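Thiazoline oxidase/subtilisin-like protease (Prochloron didemni, PDB 4H6X) acts as a subtilisin-like serine protease in patellamide maturation, probably cleaving the precursor peptide and joining its ends by transamidation. Local coordinates at residues A[31-36]-A[130-135]; A[135-140]-A[161-166]; A[46-51]-A[258-263]. All blocks are in the same frame, centred on the assembly; numbering follows the deposited sequence.

The three contacts illustrate how a subtilase fold is tied together from its central parallel sheet outward. Contact 1 pairs neighbouring strands 34-39 and 133-138. Contact 2 continues along the second of these to meet helix 154-165. The two share Ile135, their centres lie about 13 Å apart, and they touch where Val36 meets Ala163 and Met137. Contact 3 lies about 16 Å from contact 1 and about 20 Å from contact 2, centre to centre, and joins a loop after strand 34-39 to the segment 258-263 that follows on from strand 257-259. Contact 2 follows contact 1 in the sequence, while contact 3 alternates with contact 1 and spans contact 2, bringing early and late parts together.

Contact 1 of 3, residues A[31-36]-A[130-135]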
loop_
_atom_site.group_PDB
_atom_site.type_symbol
_atom_site.label_atom_id
_atom_site.label_comp_id
_atom_site.label_asym_id
_atom_site.label_seq_id
_atom_site.Cartn_x
_atom_site.Cartn_y
_atom_site.Cartn_z
ATOM N N PRO A 31 6.895 14.557 5.204
ATOM C CA PRO A 31 6.855 13.897 6.517
ATOM C C PRO A 31 5.693 14.310 7.422
ATOM O O PRO A 31 5.509 13.704 8.476
ATOM C CB PRO A 31 8.205 14.288 7.164
ATOM C CG PRO A 31 8.724 15.418 6.342
ATOM C CD PRO A 31 8.215 15.169 4.953
ATOM N N GLN A 32 4.926 15.329 7.027
ATOM C CA GLN A 32 3.710 15.679 7.761
ATOM C C GLN A 32 2.550 14.747 7.376
ATOM O O GLN A 32 1.498 14.756 8.017
ATOM C CB GLN A 32 3.305 17.144 7.523
ATOM C CG GLN A 32 4.282 18.175 8.062
ATOM C CD GLN A 32 3.731 19.588 7.969
ATOM O OE1 GLN A 32 2.685 19.900 8.544
ATOM N NE2 GLN A 32 4.431 20.451 7.241
ATOM N N ILE A 33 2.738 13.961 6.319
ATOM C CA ILE A 33 1.724 12.992 5.900
ATOM C C ILE A 33 2.118 11.640 6.489
ATOM O O ILE A 33 3.193 11.105 6.170
ATOM C CB ILE A 33 1.598 12.898 4.355
ATOM C CG1 ILE A 33 1.240 14.268 3.742
ATOM C CG2 ILE A 33 0.578 11.832 3.951
ATOM C CD1 ILE A 33 0.016 14.921 4.348
ATOM N N THR A 34 1.245 11.118 7.348
ATOM C CA THR A 34 1.448 9.834 8.027
ATOM C C THR A 34 0.572 8.748 7.427
ATOM O O THR A 34 -0.653 8.903 7.370
ATOM C CB THR A 34 1.164 9.958 9.542
ATOM O OG1 THR A 34 2.107 10.871 10.109
ATOM C CG2 THR A 34 1.275 8.573 10.246
ATOM N N ILE A 35 1.206 7.665 6.978
ATOM C CA ILE A 35 0.497 6.491 6.472
ATOM C C ILE A 35 0.650 5.396 7.520
ATOM O O ILE A 35 1.765 5.070 7.912
ATOM C CB ILE A 35 1.099 5.987 5.126
ATOM C CG1 ILE A 35 1.073 7.096 4.050
ATOM C CG2 ILE A 35 0.381 4.724 4.643
ATOM C CD1 ILE A 35 2.238 7.018 3.070
ATOM N N VAL A 36 -0.473 4.845 7.983
ATOM C CA VAL A 36 -0.423 3.710 8.907
ATOM C C VAL A 36 -0.797 2.467 8.124
ATOM O O VAL A 36 -1.867 2.403 7.508
ATOM C CB VAL A 36 -1.341 3.890 10.144
ATOM C CG1 VAL A 36 -1.254 2.671 11.058
ATOM C CG2 VAL A 36 -0.947 5.146 10.922
ATOM N N PRO A 130 8.595 7.964 -0.940
ATOM C CA PRO A 130 9.722 7.719 -0.022
ATOM C C PRO A 130 9.898 8.755 1.100
ATOM O O PRO A 130 10.585 8.468 2.087
ATOM C CB PRO A 130 10.943 7.747 -0.954
ATOM C CG PRO A 130 10.513 8.597 -2.109
ATOM C CD PRO A 130 9.072 8.201 -2.321
ATOM N N ASN A 131 9.294 9.935 0.965
ATOM C CA ASN A 131 9.501 10.991 1.966
ATOM C C ASN A 131 8.380 11.184 2.984
ATOM O O ASN A 131 8.505 12.012 3.885
ATOM C CB ASN A 131 9.845 12.337 1.299
ATOM C CG ASN A 131 11.295 12.415 0.844
ATOM O OD1 ASN A 131 11.653 13.261 0.019
ATOM N ND2 ASN A 131 12.139 11.544 1.384
ATOM N N CYS A 132 7.297 10.423 2.843
ATOM C CA CYS A 132 6.221 10.422 3.846
ATOM C C CYS A 132 6.612 9.627 5.070
ATOM O O CYS A 132 7.517 8.779 5.004
ATOM C CB CYS A 132 4.930 9.850 3.256
ATOM S SG CYS A 132 4.238 10.901 1.960
ATOM N N ARG A 133 5.931 9.904 6.182
ATOM C CA ARG A 133 6.124 9.173 7.435
ATOM C C ARG A 133 5.264 7.913 7.386
ATOM O O ARG A 133 4.078 7.967 7.036
ATOM C CB ARG A 133 5.716 10.055 8.622
ATOM C CG ARG A 133 5.899 9.442 10.008
ATOM C CD ARG A 133 5.708 10.506 11.082
ATOM N NE ARG A 133 5.577 9.932 12.418
ATOM C CZ ARG A 133 4.431 9.823 13.087
ATOM N NH1 ARG A 133 3.292 10.263 12.559
ATOM N NH2 ARG A 133 4.421 9.283 14.299
ATOM N N VAL A 134 5.867 6.771 7.702
ATOM C CA VAL A 134 5.125 5.516 7.679
ATOM C C VAL A 134 5.199 4.840 9.040
ATOM O O VAL A 134 6.292 4.711 9.615
ATOM C CB VAL A 134 5.640 4.555 6.587
ATOM C CG1 VAL A 134 5.070 3.155 6.800
ATOM C CG2 VAL A 134 5.286 5.078 5.195
ATOM N N ILE A 135 4.032 4.446 9.551
ATOM C CA ILE A 135 3.935 3.599 10.748
ATOM C C ILE A 135 3.371 2.242 10.344
ATOM O O ILE A 135 2.249 2.149 9.829
ATOM C CB ILE A 135 3.029 4.220 11.836
ATOM C CG1 ILE A 135 3.625 5.552 12.327
ATOM C CG2 ILE A 135 2.806 3.234 13.005
ATOM C CD1 ILE A 135 2.686 6.385 13.202
#
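Arg133, Ile35 and Ile135 carry most of the surface shared by two parallel strands in the central sheet of the subtilisin-like fold, a textbook case of parallel pairing. The strand axes approach to 4.7 Å at an angle of 22°. Three backbone bonds hold the register: Arg133 N to Ile33 O, Ile35 N to Arg133 O (2.9 Å) and Ile135 N to Ile35 O. Ile35 is thus held through both its N and its O, with Arg133 bonding on one side of Val134 and Ile135 on the other.

Side chains alternate between the faces. On the face of Ile35 and Val134, the CD1 methyl of Ile35 reaches Cys132 CB (3.9 Å) and, at 4.2 Å, Val134 CG2; helices 101-118 and 273-293 cover this side through Ile117 and Thr281. On the face of Thr34, Arg133, Val36 and Ile135, the CD1 tip of Ile135 meets Thr34 CG2 at 3.9 Å, while its CB lies beside Val36 CG2.

Arg133 runs alongside Thr34 and in the same direction. Its CG stands trans to the backbone N (chi1 -178°) and the chain stays extended to NE, which carries the guanidinium beyond the threonine hydroxyl. Arg133 NH1 then turns back and donates to Thr34 OG1 at 2.8 Å, a bent bond (139°) with the hydroxyl oxygen lying close to the guanidinium plane.

Contact 2 of 3, residues A[135-140]-A[161-166]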
loop_
_atom_site.group_PDB
_atom_site.type_symbol
_atom_site.label_atom_id
_atom_site.label_comp_id
_atom_site.label_asym_id
_atom_site.label_seq_id
_atom_site.Cartn_x
_atom_site.Cartn_y
_atom_site.Cartn_z
ATOM N N ILE A 135 4.032 4.446 9.551
ATOM C CA ILE A 135 3.935 3.599 10.748
ATOM C C ILE A 135 3.371 2.242 10.344
ATOM O O ILE A 135 2.249 2.149 9.829
ATOM C CB ILE A 135 3.029 4.220 11.836
ATOM C CG1 ILE A 135 3.625 5.552 12.327
ATOM C CG2 ILE A 135 2.806 3.234 13.005
ATOM C CD1 ILE A 135 2.686 6.385 13.202
ATOM N N ASN A 136 4.168 1.195 10.538
ATOM C CA ASN A 136 3.667 -0.163 10.416
ATOM C C ASN A 136 3.012 -0.602 11.723
ATOM O O ASN A 136 3.594 -0.446 12.800
ATOM C CB ASN A 136 4.798 -1.120 10.031
ATOM C CG ASN A 136 5.140 -1.061 8.548
ATOM O OD1 ASN A 136 4.435 -1.635 7.709
ATOM N ND2 ASN A 136 6.233 -0.398 8.222
ATOM N N MET A 137 1.804 -1.145 11.633
ATOM C CA MET A 137 1.136 -1.724 12.802
ATOM C C MET A 137 0.957 -3.230 12.560
ATOM O O MET A 137 -0.090 -3.666 12.048
ATOM C CB MET A 137 -0.213 -1.041 13.046
ATOM C CG MET A 137 -0.886 -1.450 14.354
ATOM S SD MET A 137 -2.587 -0.843 14.517
ATOM C CE MET A 137 -2.302 0.916 14.436
ATOM N N PRO A 138 1.990 -4.034 12.892
ATOM C CA PRO A 138 1.959 -5.451 12.488
ATOM C C PRO A 138 0.867 -6.244 13.192
ATOM O O PRO A 138 0.621 -6.027 14.376
ATOM C CB PRO A 138 3.334 -5.973 12.931
ATOM C CG PRO A 138 4.196 -4.755 12.973
ATOM C CD PRO A 138 3.277 -3.679 13.507
ATOM N N GLN A 139 0.260 -7.177 12.460
ATOM C CA GLN A 139 -0.865 -7.970 12.933
ATOM C C GLN A 139 -0.554 -9.480 13.011
ATOM O O GLN A 139 -1.445 -10.289 13.304
ATOM C CB GLN A 139 -2.069 -7.770 11.995
ATOM C CG GLN A 139 -2.512 -6.319 11.799
ATOM C CD GLN A 139 -2.955 -5.668 13.098
ATOM O OE1 GLN A 139 -3.643 -6.288 13.912
ATOM N NE2 GLN A 139 -2.541 -4.429 13.312
ATOM N N ASP A 140 0.684 -9.878 12.733
ATOM C CA ASP A 140 0.938 -11.320 12.504
ATOM C C ASP A 140 0.817 -12.167 13.777
ATOM O O ASP A 140 0.589 -13.399 13.708
ATOM C CB ASP A 140 2.269 -11.560 11.785
ATOM C CG ASP A 140 3.464 -11.152 12.611
ATOM O OD1 ASP A 140 3.524 -9.960 13.019
ATOM O OD2 ASP A 140 4.345 -12.030 12.834
ATOM N N ASP A 161 -8.862 2.346 15.274
ATOM C CA ASP A 161 -8.948 3.346 16.353
ATOM C C ASP A 161 -7.559 3.734 16.787
ATOM O O ASP A 161 -7.305 4.905 17.029
ATOM C CB ASP A 161 -9.731 2.849 17.591
ATOM C CG ASP A 161 -11.218 2.763 17.347
ATOM O OD1 ASP A 161 -11.734 3.571 16.545
ATOM O OD2 ASP A 161 -11.863 1.871 17.939
ATOM N N LEU A 162 -6.660 2.745 16.927
ATOM C CA LEU A 162 -5.275 3.057 17.273
ATOM C C LEU A 162 -4.575 3.888 16.178
ATOM O O LEU A 162 -3.895 4.863 16.471
ATOM C CB LEU A 162 -4.464 1.779 17.574
ATOM C CG LEU A 162 -3.004 1.997 18.026
ATOM C CD1 LEU A 162 -2.907 2.947 19.226
ATOM C CD2 LEU A 162 -2.362 0.649 18.339
ATOM N N ALA A 163 -4.710 3.467 14.925
ATOM C CA ALA A 163 -4.128 4.195 13.791
ATOM C C ALA A 163 -4.561 5.670 13.773
ATOM O O ALA A 163 -3.736 6.550 13.514
ATOM C CB ALA A 163 -4.515 3.527 12.485
ATOM N N LEU A 164 -5.847 5.922 14.036
ATOM C CA LEU A 164 -6.350 7.290 14.161
ATOM C C LEU A 164 -5.611 8.075 15.249
ATOM O O LEU A 164 -5.140 9.192 15.015
ATOM C CB LEU A 164 -7.853 7.292 14.451
ATOM C CG LEU A 164 -8.748 6.951 13.267
ATOM C CD1 LEU A 164 -10.193 6.820 13.734
ATOM C CD2 LEU A 164 -8.602 7.984 12.144
ATOM N N GLU A 165 -5.481 7.468 16.428
ATOM C CA GLU A 165 -4.788 8.111 17.532
ATOM C C GLU A 165 -3.308 8.362 17.238
ATOM O O GLU A 165 -2.706 9.309 17.746
ATOM C CB GLU A 165 -4.963 7.287 18.820
ATOM C CG GLU A 165 -4.683 8.087 20.075
ATOM C CD GLU A 165 -5.632 9.273 20.208
ATOM O OE1 GLU A 165 -6.738 9.226 19.645
ATOM O OE2 GLU A 165 -5.261 10.249 20.864
ATOM N N LEU A 166 -2.722 7.514 16.402
ATOM C CA LEU A 166 -1.338 7.696 15.978
ATOM C C LEU A 166 -1.127 8.837 14.963
ATOM O O LEU A 166 0.006 9.157 14.621
ATOM C CB LEU A 166 -0.781 6.372 15.433
ATOM C CG LEU A 166 -0.683 5.222 16.439
ATOM C CD1 LEU A 166 -0.379 3.929 15.701
ATOM C CD2 LEU A 166 0.375 5.516 17.507
#
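Met137 and Ile135, alternate residues of strand 133-138, face helix 154-165 and Leu166 across a backbone separation of 8.0 Å from Met137 CA to Ala163 CA and 8.5 Å from Ile135 CA to Leu166 CA. The gap is crossed by side chains of the strand, which touch both side chains and backbone opposite, and no hydrogen bond links the two segments.

Met137 does most of the bridging. Its chain runs straight out of the strand, with chi1 and chi2 both near 180°, and bends only at the thioether (chi3 -60°), which turns the terminal methyl among Leu162, Ala163 and Leu166. Met137 CE approaches Ala163 N at 3.5 Å and the CB of the same alanine at 3.9 Å. Leu162 CG lies 3.8 Å from Met137 CE, and the CD2 branch of this leucine touches the methyl too, also passing near SD. Leu166, one turn further along, contributes CD1, again 3.8 Å from Met137 CE. The small alanine lets the methyl come down close to the helix backbone, with the two leucines beside it. Ile135 adds a second contact, its CD1 resting against Leu166 CB and O.

On the strand side, the Met137 carbonyl is engaged by a local side chain: Gln139 NE2 donates to Met137 O at 2.9 Å, approaching from above the carbonyl plane. The other end of that amide, OE1, accepts from Asn155 ND2 of the same helix, so Gln139 forms a polar link beside the apolar one.

Helix 154-165 continues to strand 170-173, which lies beyond strand 34-39 from strand 133-138. The whole is a beta-alpha-beta crossover passing over one intervening strand, whose Val36 touches Ala163, as befits the parallel alpha/beta core of subtilases.

Contact 3 of 3, residues A[46-51]-A[258-263]; sequences LSCFEG and LGAQPC
With CG trans to its own carbonyl carbon (chi1 -51°) and CD1 continuing the chain outward (chi2 -179°), Leu46 sends its CD1 methyl straight at Ala260 and the peptide beyond it. There Leu46 CD1 lies 3.6 Å from Ala260 CB and 3.4 Å from Gln261 O, an apolar tip lodged beside a carbonyl oxygen. On the second branch, Leu46 CD2 passes Cys263 N at 4.0 Å, an amide that itself bonds to Asp43.

Cys48 approaches the same alanine methyl: a chi1 of 67° swings its sulfur toward Ala260, and Cys48 SG is 4.0 Å from Ala260 CB. The sulfur also touches the ring face of Phe49 from another direction, with Cys48 SG 3.8 Å above the ring plane and over its centre. Leu46 and Phe49 are joined by a short 3-10 turn, Phe49 N bonding to Leu46 O at 3.0 Å. An alanine in place of Leu46 would remove both branch methyls and would probably open a gap against Ala260 CB and the Gln261 carbonyl.

Polar ties flank the apolar patch: Ser47 bonds to Glu265, and Ala260 N to Ser115 of helix 101-118. The loop after strand 34-39 is thereby packed against the antiparallel hairpin of strands 257-259 and 268-270, the feature that in subtilisins precedes the helix bearing the nucleophilic serine.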
loop_
_atom_site.group_PDB
_atom_site.type_symbol
_atom_site.label_atom_id
_atom_site.label_comp_id
_atom_site.label_asym_id
_atom_site.label_seq_id
_atom_site.Cartn_x
_atom_site.Cartn_y
_atom_site.Cartn_z
ATOM N N LEU A 46 16.189 -4.171 5.664
ATOM C CA LEU A 46 16.374 -4.028 4.212
ATOM C C LEU A 46 16.774 -2.610 3.839
ATOM O O LEU A 46 16.223 -1.643 4.379
ATOM C CB LEU A 46 15.127 -4.458 3.445
ATOM C CG LEU A 46 14.574 -5.833 3.827
ATOM C CD1 LEU A 46 13.343 -6.180 3.005
ATOM C CD2 LEU A 46 15.637 -6.917 3.687
ATOM N N SER A 47 17.731 -2.485 2.916
ATOM C CA SER A 47 18.305 -1.181 2.573
ATOM C C SER A 47 17.281 -0.213 1.986
ATOM O O SER A 47 17.430 0.995 2.128
ATOM C CB SER A 47 19.515 -1.316 1.634
ATOM O OG SER A 47 19.173 -1.978 0.421
ATOM N N CYS A 48 16.234 -0.739 1.354
ATOM C CA CYS A 48 15.166 0.118 0.832
ATOM C C CYS A 48 14.499 0.976 1.909
ATOM O O CYS A 48 13.882 1.987 1.592
ATOM C CB CYS A 48 14.134 -0.697 0.052
ATOM S SG CYS A 48 13.162 -1.845 1.054
ATOM N N PHE A 49 14.628 0.573 3.171
ATOM C CA PHE A 49 14.107 1.345 4.291
ATOM C C PHE A 49 15.160 2.233 4.952
ATOM O O PHE A 49 14.843 3.028 5.834
ATOM C CB PHE A 49 13.432 0.433 5.318
ATOM C CG PHE A 49 12.293 -0.364 4.749
ATOM C CD1 PHE A 49 12.222 -1.742 4.935
ATOM C CD2 PHE A 49 11.293 0.265 4.004
ATOM C CE1 PHE A 49 11.175 -2.477 4.396
ATOM C CE2 PHE A 49 10.243 -0.466 3.460
ATOM C CZ PHE A 49 10.185 -1.838 3.655
ATOM N N GLU A 50 16.408 2.111 4.494
ATOM C CA GLU A 50 17.505 2.957 4.981
ATOM C C GLU A 50 17.260 4.442 4.675
ATOM O O GLU A 50 17.331 4.881 3.531
ATOM C CB GLU A 50 18.838 2.484 4.377
ATOM C CG GLU A 50 20.009 3.409 4.642
ATOM C CD GLU A 50 20.368 3.453 6.103
ATOM O OE1 GLU A 50 20.998 2.487 6.580
ATOM O OE2 GLU A 50 20.012 4.451 6.765
ATOM N N GLY A 51 16.977 5.213 5.714
ATOM C CA GLY A 51 16.628 6.615 5.543
ATOM C C GLY A 51 15.125 6.874 5.410
ATOM O O GLY A 51 14.714 8.021 5.358
ATOM N N LEU A 258 7.095 -4.559 -8.311
ATOM C CA LEU A 258 8.383 -4.790 -7.663
ATOM C C LEU A 258 8.361 -4.326 -6.214
ATOM O O LEU A 258 8.033 -3.175 -5.923
ATOM C CB LEU A 258 9.492 -4.023 -8.403
ATOM C CG LEU A 258 10.931 -4.280 -7.927
ATOM C CD1 LEU A 258 11.371 -5.683 -8.328
ATOM C CD2 LEU A 258 11.905 -3.230 -8.459
ATOM N N GLY A 259 8.746 -5.216 -5.306
ATOM C CA GLY A 259 8.883 -4.846 -3.920
ATOM C C GLY A 259 9.806 -5.778 -3.165
ATOM O O GLY A 259 10.294 -6.789 -3.712
ATOM N N ALA A 260 10.020 -5.451 -1.898
ATOM C CA ALA A 260 10.929 -6.207 -1.035
ATOM C C ALA A 260 10.316 -7.479 -0.440
ATOM O O ALA A 260 9.086 -7.594 -0.300
ATOM C CB ALA A 260 11.454 -5.309 0.068
ATOM N N GLN A 261 11.191 -8.422 -0.084
ATOM C CA GLN A 261 10.822 -9.634 0.624
ATOM C C GLN A 261 11.783 -9.788 1.816
ATOM O O GLN A 261 12.939 -9.351 1.736
ATOM C CB GLN A 261 10.840 -10.858 -0.311
ATOM C CG GLN A 261 12.223 -11.258 -0.820
ATOM C CD GLN A 261 12.201 -12.143 -2.053
ATOM O OE1 GLN A 261 12.986 -11.934 -2.979
ATOM N NE2 GLN A 261 11.334 -13.135 -2.069
ATOM N N PRO A 262 11.309 -10.377 2.930
ATOM C CA PRO A 262 12.110 -10.418 4.163
ATOM C C PRO A 262 13.477 -11.095 3.992
ATOM O O PRO A 262 13.602 -12.037 3.206
ATOM C CB PRO A 262 11.262 -11.265 5.130
ATOM C CG PRO A 262 9.901 -11.344 4.538
ATOM C CD PRO A 262 9.992 -11.028 3.080
ATOM N N CYS A 263 14.462 -10.605 4.746
ATOM C CA CYS A 263 15.766 -11.263 4.957
ATOM C C CYS A 263 16.707 -11.267 3.757
ATOM O O CYS A 263 17.735 -11.944 3.780
ATOM C CB CYS A 263 15.584 -12.690 5.467
ATOM S SG CYS A 263 14.692 -12.790 7.024
#